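Long-range contacts in sucrose 6(F)-phosphate phosphorylase (Thermoanaerobacterium thermosaccharolyticum DSM 571, PDB 6S9V), which is a phosphorylase by name, with an alpha-amylase-family catalytic domain built on a TIM barrel of eight parallel strands: residues 51-56 / 94-99; 206-211 / 247-252; 224-229 / 251-256. All coordinates share one frame; numbering follows the deposited sequence.

Contact 1: 51-56 / 94-99; sequences GVHILP and LLDLMV. With SO4 (sulfate ion), chain E.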
loop_
_atom_site.group_PDB
_atom_site.type_symbol
_atom_site.label_atom_id
_atom_site.label_comp_id
_atom_site.label_asym_id
_atom_site.label_seq_id
_atom_site.Cartn_x
_atom_site.Cartn_y
_atom_site.Cartn_z
ATOM N N GLY A 51 6.894 -9.168 9.807
ATOM C CA GLY A 51 6.333 -7.855 10.062
ATOM C C GLY A 51 4.865 -7.824 9.692
ATOM O O GLY A 51 4.371 -8.698 8.978
ATOM N N VAL A 52 4.175 -6.792 10.176
ATOM C CA VAL A 52 2.741 -6.621 9.936
ATOM C C VAL A 52 2.480 -5.145 9.662
ATOM O O VAL A 52 2.828 -4.288 10.485
ATOM C CB VAL A 52 1.883 -7.084 11.128
ATOM C CG1 VAL A 52 0.385 -6.884 10.819
ATOM C CG2 VAL A 52 2.181 -8.531 11.501
ATOM N N HIS A 53 1.885 -4.848 8.503
ATOM C CA HIS A 53 1.290 -3.546 8.244
ATOM C C HIS A 53 -0.148 -3.606 8.746
ATOM O O HIS A 53 -0.980 -4.309 8.165
ATOM C CB HIS A 53 1.331 -3.180 6.767
ATOM C CG HIS A 53 0.635 -1.893 6.443
ATOM N ND1 HIS A 53 0.301 -1.532 5.157
ATOM C CD2 HIS A 53 0.225 -0.873 7.237
ATOM C CE1 HIS A 53 -0.297 -0.355 5.170
ATOM N NE2 HIS A 53 -0.359 0.065 6.421
ATOM N N ILE A 54 -0.417 -2.913 9.844
ATOM C CA ILE A 54 -1.765 -2.744 10.367
ATOM C C ILE A 54 -2.352 -1.504 9.711
ATOM O O ILE A 54 -1.885 -0.389 9.955
ATOM C CB ILE A 54 -1.769 -2.596 11.892
ATOM C CG1 ILE A 54 -1.093 -3.779 12.568
ATOM C CG2 ILE A 54 -3.211 -2.455 12.402
ATOM C CD1 ILE A 54 -0.854 -3.548 14.055
ATOM N N LEU A 55 -3.377 -1.689 8.883
ATOM C CA LEU A 55 -4.026 -0.552 8.246
ATOM C C LEU A 55 -4.635 0.337 9.333
ATOM O O LEU A 55 -4.836 -0.110 10.464
ATOM C CB LEU A 55 -5.049 -1.044 7.228
ATOM C CG LEU A 55 -4.314 -1.675 6.025
ATOM C CD1 LEU A 55 -5.156 -2.701 5.282
ATOM C CD2 LEU A 55 -3.841 -0.553 5.083
ATOM N N PRO A 56 -4.888 1.607 9.020
ATOM C CA PRO A 56 -5.055 2.644 10.080
ATOM C C PRO A 56 -5.960 2.193 11.209
ATOM O O PRO A 56 -7.165 1.969 11.009
ATOM C CB PRO A 56 -5.663 3.823 9.307
ATOM C CG PRO A 56 -5.089 3.686 7.933
ATOM C CD PRO A 56 -4.982 2.192 7.669
ATOM N N LEU A 94 4.406 -1.813 10.798
ATOM C CA LEU A 94 4.290 -0.732 9.832
ATOM C C LEU A 94 2.926 -0.079 10.022
ATOM O O LEU A 94 1.900 -0.763 9.963
ATOM C CB LEU A 94 4.446 -1.297 8.423
ATOM C CG LEU A 94 4.803 -0.393 7.260
ATOM C CD1 LEU A 94 5.269 -1.265 6.086
ATOM C CD2 LEU A 94 3.625 0.456 6.882
ATOM N N LEU A 95 2.915 1.232 10.260
ATOM C CA LEU A 95 1.678 1.987 10.400
ATOM C C LEU A 95 1.630 3.137 9.405
ATOM O O LEU A 95 2.658 3.583 8.896
ATOM C CB LEU A 95 1.522 2.556 11.813
ATOM C CG LEU A 95 1.329 1.590 12.976
ATOM C CD1 LEU A 95 1.136 2.394 14.268
ATOM C CD2 LEU A 95 0.140 0.663 12.733
ATOM N N ASP A 96 0.415 3.629 9.164
ATOM C CA ASP A 96 0.179 4.742 8.256
ATOM C C ASP A 96 0.239 6.081 8.972
ATOM O O ASP A 96 -0.321 6.245 10.062
ATOM C CB ASP A 96 -1.209 4.641 7.610
ATOM C CG ASP A 96 -1.336 3.483 6.668
ATOM O OD1 ASP A 96 -1.600 2.350 7.123
ATOM O OD2 ASP A 96 -1.191 3.726 5.460
ATOM N N LEU A 97 0.859 7.057 8.313
ATOM C CA LEU A 97 0.754 8.464 8.672
ATOM C C LEU A 97 0.027 9.169 7.533
ATOM O O LEU A 97 0.486 9.140 6.386
ATOM C CB LEU A 97 2.135 9.080 8.905
ATOM C CG LEU A 97 2.162 10.575 9.214
ATOM C CD1 LEU A 97 1.323 10.861 10.464
ATOM C CD2 LEU A 97 3.592 11.055 9.392
ATOM N N MET A 98 -1.125 9.760 7.837
ATOM C CA MET A 98 -1.908 10.460 6.817
ATOM C C MET A 98 -1.357 11.878 6.699
ATOM O O MET A 98 -1.903 12.855 7.223
ATOM C CB MET A 98 -3.389 10.432 7.163
ATOM C CG MET A 98 -4.123 9.180 6.623
ATOM S SD MET A 98 -3.431 7.553 7.072
ATOM C CE MET A 98 -3.841 7.465 8.821
ATOM N N VAL A 99 -0.236 11.992 5.980
ATOM C CA VAL A 99 0.421 13.284 5.874
ATOM C C VAL A 99 -0.439 14.297 5.129
ATOM O O VAL A 99 -0.198 15.503 5.246
ATOM C CB VAL A 99 1.801 13.185 5.182
ATOM C CG1 VAL A 99 2.800 12.461 6.064
ATOM C CG2 VAL A 99 1.680 12.510 3.823
HETATM S S SO4 E . -0.942 -1.504 1.617
HETATM O O1 SO4 E . -0.441 -1.336 0.255
HETATM O O2 SO4 E . -1.196 -0.188 2.191
HETATM O O3 SO4 E . 0.054 -2.211 2.419
HETATM O O4 SO4 E . -2.170 -2.282 1.616
HETATM O O HOH W 1 -1.910 2.243 9.890
#

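Contact 2: 206-211 / 247-252; sequences KIVRLD and IELLLE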
loop_
_atom_site.group_PDB
_atom_site.type_symbol
_atom_site.label_atom_id
_atom_site.label_comp_id
_atom_site.label_asym_id
_atom_site.label_seq_id
_atom_site.Cartn_x
_atom_site.Cartn_y
_atom_site.Cartn_z
ATOM N N LYS A 206 8.392 0.774 13.574
ATOM C CA LYS A 206 9.672 0.942 12.908
ATOM C C LYS A 206 9.579 1.440 11.474
ATOM O O LYS A 206 10.553 2.004 10.969
ATOM C CB LYS A 206 10.393 -0.417 12.847
ATOM C CG LYS A 206 11.013 -0.924 14.128
ATOM C CD LYS A 206 11.972 -2.067 13.800
ATOM C CE LYS A 206 12.464 -2.783 15.044
ATOM N NZ LYS A 206 13.050 -1.856 16.044
ATOM N N ILE A 207 8.437 1.272 10.819
ATOM C CA ILE A 207 8.240 1.705 9.445
ATOM C C ILE A 207 6.929 2.467 9.362
ATOM O O ILE A 207 5.919 2.046 9.936
ATOM C CB ILE A 207 8.244 0.511 8.467
ATOM C CG1 ILE A 207 9.464 -0.378 8.722
ATOM C CG2 ILE A 207 8.218 1.004 7.036
ATOM C CD1 ILE A 207 9.457 -1.663 7.912
ATOM N N VAL A 208 6.938 3.584 8.646
ATOM C CA VAL A 208 5.748 4.419 8.530
ATOM C C VAL A 208 5.454 4.634 7.055
ATOM O O VAL A 208 6.308 5.130 6.306
ATOM C CB VAL A 208 5.897 5.762 9.258
ATOM C CG1 VAL A 208 4.763 6.709 8.882
ATOM C CG2 VAL A 208 5.891 5.534 10.764
ATOM N N ARG A 209 4.241 4.285 6.647
ATOM C CA ARG A 209 3.766 4.500 5.293
ATOM C C ARG A 209 3.187 5.904 5.194
ATOM O O ARG A 209 2.310 6.277 5.979
ATOM C CB ARG A 209 2.700 3.454 4.957
ATOM C CG ARG A 209 1.982 3.604 3.612
ATOM C CD ARG A 209 0.912 2.507 3.510
ATOM N NE ARG A 209 0.222 2.441 2.220
ATOM C CZ ARG A 209 -0.784 3.234 1.858
ATOM N NH1 ARG A 209 -1.213 4.193 2.676
ATOM N NH2 ARG A 209 -1.354 3.072 0.670
ATOM N N LEU A 210 3.675 6.680 4.231
ATOM C CA LEU A 210 3.168 8.029 3.993
ATOM C C LEU A 210 2.016 7.943 3.000
ATOM O O LEU A 210 2.221 7.899 1.783
ATOM C CB LEU A 210 4.277 8.936 3.478
ATOM C CG LEU A 210 5.467 9.156 4.416
ATOM C CD1 LEU A 210 6.318 10.291 3.908
ATOM C CD2 LEU A 210 5.029 9.436 5.847
ATOM N N ASP A 211 0.795 7.958 3.524
ATOM C CA ASP A 211 -0.391 7.837 2.694
ATOM C C ASP A 211 -0.583 9.086 1.838
ATOM O O ASP A 211 -0.480 10.212 2.333
ATOM C CB ASP A 211 -1.615 7.623 3.584
ATOM C CG ASP A 211 -2.910 7.625 2.802
ATOM O OD1 ASP A 211 -3.116 6.697 1.995
ATOM O OD2 ASP A 211 -3.730 8.547 2.999
ATOM N N ILE A 247 12.666 5.557 12.669
ATOM C CA ILE A 247 11.613 5.145 11.743
ATOM C C ILE A 247 12.095 5.313 10.306
ATOM O O ILE A 247 12.664 6.353 9.951
ATOM C CB ILE A 247 10.323 5.948 11.990
ATOM C CG1 ILE A 247 9.779 5.640 13.384
ATOM C CG2 ILE A 247 9.281 5.619 10.932
ATOM C CD1 ILE A 247 8.577 6.482 13.789
ATOM N N GLU A 248 11.851 4.299 9.479
ATOM C CA GLU A 248 12.049 4.394 8.036
ATOM C C GLU A 248 10.709 4.720 7.377
ATOM O O GLU A 248 9.664 4.256 7.836
ATOM C CB GLU A 248 12.590 3.087 7.460
ATOM C CG GLU A 248 13.960 2.656 7.979
ATOM C CD GLU A 248 15.122 3.190 7.147
ATOM O OE1 GLU A 248 14.881 3.925 6.161
ATOM O OE2 GLU A 248 16.281 2.865 7.488
ATOM N N LEU A 249 10.742 5.528 6.318
ATOM C CA LEU A 249 9.532 5.940 5.613
ATOM C C LEU A 249 9.332 5.092 4.363
ATOM O O LEU A 249 10.283 4.813 3.629
ATOM C CB LEU A 249 9.589 7.419 5.216
ATOM C CG LEU A 249 9.699 8.434 6.361
ATOM C CD1 LEU A 249 9.674 9.858 5.823
ATOM C CD2 LEU A 249 8.608 8.243 7.396
ATOM N N LEU A 250 8.084 4.686 4.132
ATOM C CA LEU A 250 7.666 3.979 2.923
ATOM C C LEU A 250 6.654 4.874 2.217
ATOM O O LEU A 250 5.575 5.143 2.756
ATOM C CB LEU A 250 7.063 2.617 3.273
ATOM C CG LEU A 250 6.418 1.781 2.175
ATOM C CD1 LEU A 250 7.319 1.596 0.971
ATOM C CD2 LEU A 250 6.017 0.432 2.773
ATOM N N LEU A 251 7.021 5.385 1.046
ATOM C CA LEU A 251 6.179 6.327 0.321
ATOM C C LEU A 251 5.209 5.585 -0.584
ATOM O O LEU A 251 5.608 4.686 -1.325
ATOM C CB LEU A 251 7.020 7.295 -0.510
ATOM C CG LEU A 251 7.900 8.281 0.255
ATOM C CD1 LEU A 251 8.833 7.630 1.246
ATOM C CD2 LEU A 251 8.680 9.130 -0.763
ATOM N N GLU A 252 3.937 5.976 -0.526
ATOM C CA GLU A 252 2.908 5.443 -1.413
ATOM C C GLU A 252 2.620 6.471 -2.496
ATOM O O GLU A 252 2.003 7.503 -2.224
ATOM C CB GLU A 252 1.630 5.118 -0.651
ATOM C CG GLU A 252 0.481 4.687 -1.568
ATOM C CD GLU A 252 -0.639 5.719 -1.666
ATOM O OE1 GLU A 252 -1.009 6.313 -0.639
ATOM O OE2 GLU A 252 -1.136 5.955 -2.789
#

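Contact 3: 224-229 / 251-256; sequences CFFVEP and LEVHSQ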
loop_
_atom_site.group_PDB
_atom_site.type_symbol
_atom_site.label_atom_id
_atom_site.label_comp_id
_atom_site.label_asym_id
_atom_site.label_seq_id
_atom_site.Cartn_x
_atom_site.Cartn_y
_atom_site.Cartn_z
ATOM N N CYS A 224 -1.157 19.729 -9.014
ATOM C CA CYS A 224 -1.183 19.503 -7.573
ATOM C C CYS A 224 -0.949 18.037 -7.232
ATOM O O CYS A 224 -1.423 17.547 -6.202
ATOM C CB CYS A 224 -2.492 19.996 -6.963
ATOM S SG CYS A 224 -2.710 21.773 -7.192
ATOM N N PHE A 225 -0.214 17.325 -8.089
ATOM C CA PHE A 225 0.234 15.974 -7.776
ATOM C C PHE A 225 1.732 15.874 -8.020
ATOM O O PHE A 225 2.217 16.173 -9.120
ATOM C CB PHE A 225 -0.496 14.897 -8.593
ATOM C CG PHE A 225 -0.105 13.499 -8.205
ATOM C CD1 PHE A 225 -0.599 12.928 -7.041
ATOM C CD2 PHE A 225 0.771 12.765 -8.986
ATOM C CE1 PHE A 225 -0.224 11.643 -6.668
ATOM C CE2 PHE A 225 1.145 11.484 -8.616
ATOM C CZ PHE A 225 0.649 10.927 -7.464
ATOM N N PHE A 226 2.447 15.429 -6.996
ATOM C CA PHE A 226 3.901 15.346 -6.982
ATOM C C PHE A 226 4.535 16.595 -7.592
ATOM O O PHE A 226 5.293 16.542 -8.563
ATOM C CB PHE A 226 4.377 14.083 -7.693
ATOM C CG PHE A 226 5.692 13.590 -7.189
ATOM C CD1 PHE A 226 5.750 12.785 -6.069
ATOM C CD2 PHE A 226 6.869 13.966 -7.807
ATOM C CE1 PHE A 226 6.960 12.348 -5.578
ATOM C CE2 PHE A 226 8.079 13.529 -7.325
ATOM C CZ PHE A 226 8.120 12.715 -6.205
ATOM N N VAL A 227 4.215 17.736 -6.989
ATOM C CA VAL A 227 4.698 19.027 -7.474
ATOM C C VAL A 227 6.161 19.164 -7.065
ATOM O O VAL A 227 6.477 19.238 -5.874
ATOM C CB VAL A 227 3.862 20.190 -6.925
ATOM C CG1 VAL A 227 4.400 21.525 -7.464
ATOM C CG2 VAL A 227 2.392 20.026 -7.276
ATOM N N GLU A 228 7.074 19.188 -8.071
ATOM C CA GLU A 228 8.505 19.334 -7.862
ATOM C C GLU A 228 8.936 20.778 -8.093
ATOM O O GLU A 228 8.379 21.467 -8.952
ATOM C CB GLU A 228 9.288 18.413 -8.802
ATOM C CG GLU A 228 8.971 16.943 -8.595
ATOM C CD GLU A 228 9.699 16.041 -9.575
ATOM O OE1 GLU A 228 10.920 15.849 -9.413
ATOM O OE2 GLU A 228 9.047 15.530 -10.507
ATOM N N PRO A 229 9.946 21.275 -7.359
ATOM C CA PRO A 229 10.770 20.574 -6.364
ATOM C C PRO A 229 10.211 20.595 -4.943
ATOM O O PRO A 229 10.807 19.999 -4.044
ATOM C CB PRO A 229 12.089 21.349 -6.425
ATOM C CG PRO A 229 11.651 22.751 -6.701
ATOM C CD PRO A 229 10.440 22.646 -7.604
ATOM N N LEU A 251 7.021 5.385 1.046
ATOM C CA LEU A 251 6.179 6.327 0.321
ATOM C C LEU A 251 5.209 5.585 -0.584
ATOM O O LEU A 251 5.608 4.686 -1.325
ATOM C CB LEU A 251 7.020 7.295 -0.510
ATOM C CG LEU A 251 7.900 8.281 0.255
ATOM C CD1 LEU A 251 8.833 7.630 1.246
ATOM C CD2 LEU A 251 8.680 9.130 -0.763
ATOM N N GLU A 252 3.937 5.976 -0.526
ATOM C CA GLU A 252 2.908 5.443 -1.413
ATOM C C GLU A 252 2.620 6.471 -2.496
ATOM O O GLU A 252 2.003 7.503 -2.224
ATOM C CB GLU A 252 1.630 5.118 -0.651
ATOM C CG GLU A 252 0.481 4.687 -1.568
ATOM C CD GLU A 252 -0.639 5.719 -1.666
ATOM O OE1 GLU A 252 -1.009 6.313 -0.639
ATOM O OE2 GLU A 252 -1.136 5.955 -2.789
ATOM N N VAL A 253 3.051 6.180 -3.720
ATOM C CA VAL A 253 2.887 7.087 -4.849
ATOM C C VAL A 253 2.422 6.248 -6.033
ATOM O O VAL A 253 3.163 5.382 -6.511
ATOM C CB VAL A 253 4.185 7.835 -5.196
ATOM C CG1 VAL A 253 4.014 8.732 -6.430
ATOM C CG2 VAL A 253 4.649 8.663 -4.008
ATOM N N HIS A 254 1.199 6.493 -6.492
ATOM C CA HIS A 254 0.708 5.944 -7.751
ATOM C C HIS A 254 1.008 6.976 -8.832
ATOM O O HIS A 254 0.362 8.025 -8.895
ATOM C CB HIS A 254 -0.781 5.639 -7.663
ATOM C CG HIS A 254 -1.100 4.491 -6.760
ATOM N ND1 HIS A 254 -0.741 3.195 -7.055
ATOM C CD2 HIS A 254 -1.710 4.448 -5.552
ATOM C CE1 HIS A 254 -1.148 2.397 -6.084
ATOM N NE2 HIS A 254 -1.743 3.132 -5.162
ATOM N N SER A 255 1.990 6.687 -9.680
ATOM C CA SER A 255 2.403 7.634 -10.705
ATOM C C SER A 255 3.100 6.874 -11.826
ATOM O O SER A 255 3.283 5.658 -11.760
ATOM C CB SER A 255 3.322 8.713 -10.122
ATOM O OG SER A 255 3.710 9.634 -11.125
ATOM N N GLN A 256 3.501 7.613 -12.857
ATOM C CA GLN A 256 4.321 7.032 -13.907
ATOM C C GLN A 256 5.634 6.550 -13.303
ATOM O O GLN A 256 6.085 7.054 -12.273
ATOM C CB GLN A 256 4.588 8.054 -15.013
ATOM C CG GLN A 256 3.343 8.593 -15.689
ATOM C CD GLN A 256 3.665 9.591 -16.788
ATOM O OE1 GLN A 256 4.772 10.128 -16.851
ATOM N NE2 GLN A 256 2.694 9.847 -17.661
#

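Contact 1: 51-56 / 94-99
The imidazole of H53 lies sandwiched between L94 and L55, with D96 at its edge. A methyl group, L94 CD2, sits over one face at 3.9 Å from the ring centroid, a CH-pi contact. L55 CG lies over the opposite face, also toward the rim. H53 CG is anti to the backbone N (chi1 176°), which carries the ring alongside L94 and points NE2 at D96. The bond from H53 NE2 to D96 OD1 is short and straight, 2.7 Å, and stays in the ring plane. On the carboxylate side it arrives from above, 37° out of that plane. At the other ring nitrogen, H53 ND1 donates to O3 of a sulfate ion at 2.8 Å, along a bent path (142°).

D96 OD1 is gripped again by a water that also donates to I54 O and accepts from D96 N. P56 CD packs at 3.4 Å from D96 OD1, and the bent chain of M98 brings its CE to 4.1 Å from P56 CG. In the backbone, L94 bonds to the residues flanking H53: L94 N to V52 O at 3.0 Å and I54 N to L94 O at 3.2 Å, the pattern of parallel strands. L95 CD2 touches I54 CB on the outer, helix-covered face.

D96 OD2 forms a salt bridge with R209 of the next strand. Held by polar partners at both nitrogens and by carbon on both faces, the H53 ring probably has little rotational freedom, and the sulfate is consistent with an anion-binding pocket beside it, inside the barrel.

Contact 2: 206-211 / 247-252
The aliphatic part of E252 lies against the guanidinium of R209. E252 CB is over one face, 3.8 Å above the plane and offset toward the rim, and E252 CG touches R209 NH2 at 3.3 Å; D211 OD1 occupies the edge, in plane. The guanidinium and the E252 carboxylate are nearly parallel (15° apart). E252 OE1 stands 3.5 Å from R209 NH2 but well out of the guanidinium plane, so this salt bridge is one of charge alone. R209 NH1 instead donates to D211 OD1 at 3.2 Å, reaching the anti side of that carboxylate. With CG anti to the backbone N (chi1 174°), the extended arginine chain carries the guanidinium to the strand end, beside D211. Its stronger partner is D96, and NE makes a salt bridge to the sulfate that H53 also binds. D211 OD1 and E252 OE1 are two acceptors only 3.4 Å apart, side by side and pointing the same way; the arginine probably offsets their repulsion, and E252 OE1 also accepts from A212 N.

Behind this cluster the backbones form a parallel ladder. E248 N donates to K206 O, V208 N to E248 O and L250 N to V208 O, the last at 2.8 Å; L210 N to L250 O follows, and E252 N to L210 O is a weak final rung. I207, R209, E248 and L250 share the inner face. On the outer face V208 packs on helix 187-202, L249 on helices 187-202 and 230-244, and L251 on helix 230-244. V208 CG2 and I247 CG2 are squeezed to 3.4 Å, and L210 CD1 meets L249 CD1 at 3.9 Å.

The pair is the fourth and fifth strands of a TIM barrel, a beta-alpha-beta unit through helix 230-244; D211 and E252 stand at their carboxyl ends, where active sites of such barrels open.

Contact 3: 224-229 / 251-256
F225 and F226, consecutive in the chain, both direct their side chains at V253. An extended backbone would send neighbouring residues to opposite sides, but F226 adopts left-handed backbone angles (phi 43°), and this turn brings the second side chain round to the same side, toward V253. F225 has CG trans to its own N (chi1 -176°), which extends the ring across the gap, its CZ end foremost. F225 CZ comes to 4.1 Å from V253 CG1 and to 3.2 Å from H254 O, both meeting the ring obliquely. The neighbouring ring atom, F225 CE2, lies 3.8 Å from S255 CB in one of the two conformers modelled for that serine, with CB at the ring's edge near its plane. V253 likewise has CG1 trans to its N (chi1 177°), and this one methyl serves both phenylalanines: F226 CD1 is 4.4 Å from V253 CG1, a looser contact than that of F225.

These are the loops that follow the fourth and fifth strands of the alpha-amylase-type barrel, so the contact joins two neighbouring loops at the carboxyl end of the barrel, one leading into helix 230-244 and the other into helix 257-265, with Q256 at the N-cap of the latter. F226 also packs on V259 and L263 of helix 257-265 and on I231 of helix 230-244, while the F225 ring meets Y215 edge-to-face.

H254 contributes to this contact through its backbone, its carbonyl oxygen being what F225 touches. Its imidazole leads away from F225, to the other side of the 251-256 chain, stacking on F273 and hydrogen-bonding through ND1 to D317 OD2. The H254 side chain is about 4 Å, nearest atoms, from a second sulfate ion, distinct from the one at H53.

How the contacts relate
From the N terminus, contact 1 closes first, bridging 37 residues that include helix 81-88 and pairing the second and third barrel strands. Contact 2 opens only after it has closed and pairs the fourth and fifth strands across helix 230-244. The two neither nest nor cross, yet they touch, because strands 92-97 and 207-210 are neighbours in the barrel and D96 meets R209 between them. Contact 3 opens inside the loop of contact 2 and overlaps its end rather than nesting fully, sharing L251 and E252 while running on to 256. It ties together loops beyond the carboxyl ends of the strands, its centre about 19 Å from that of contact 1.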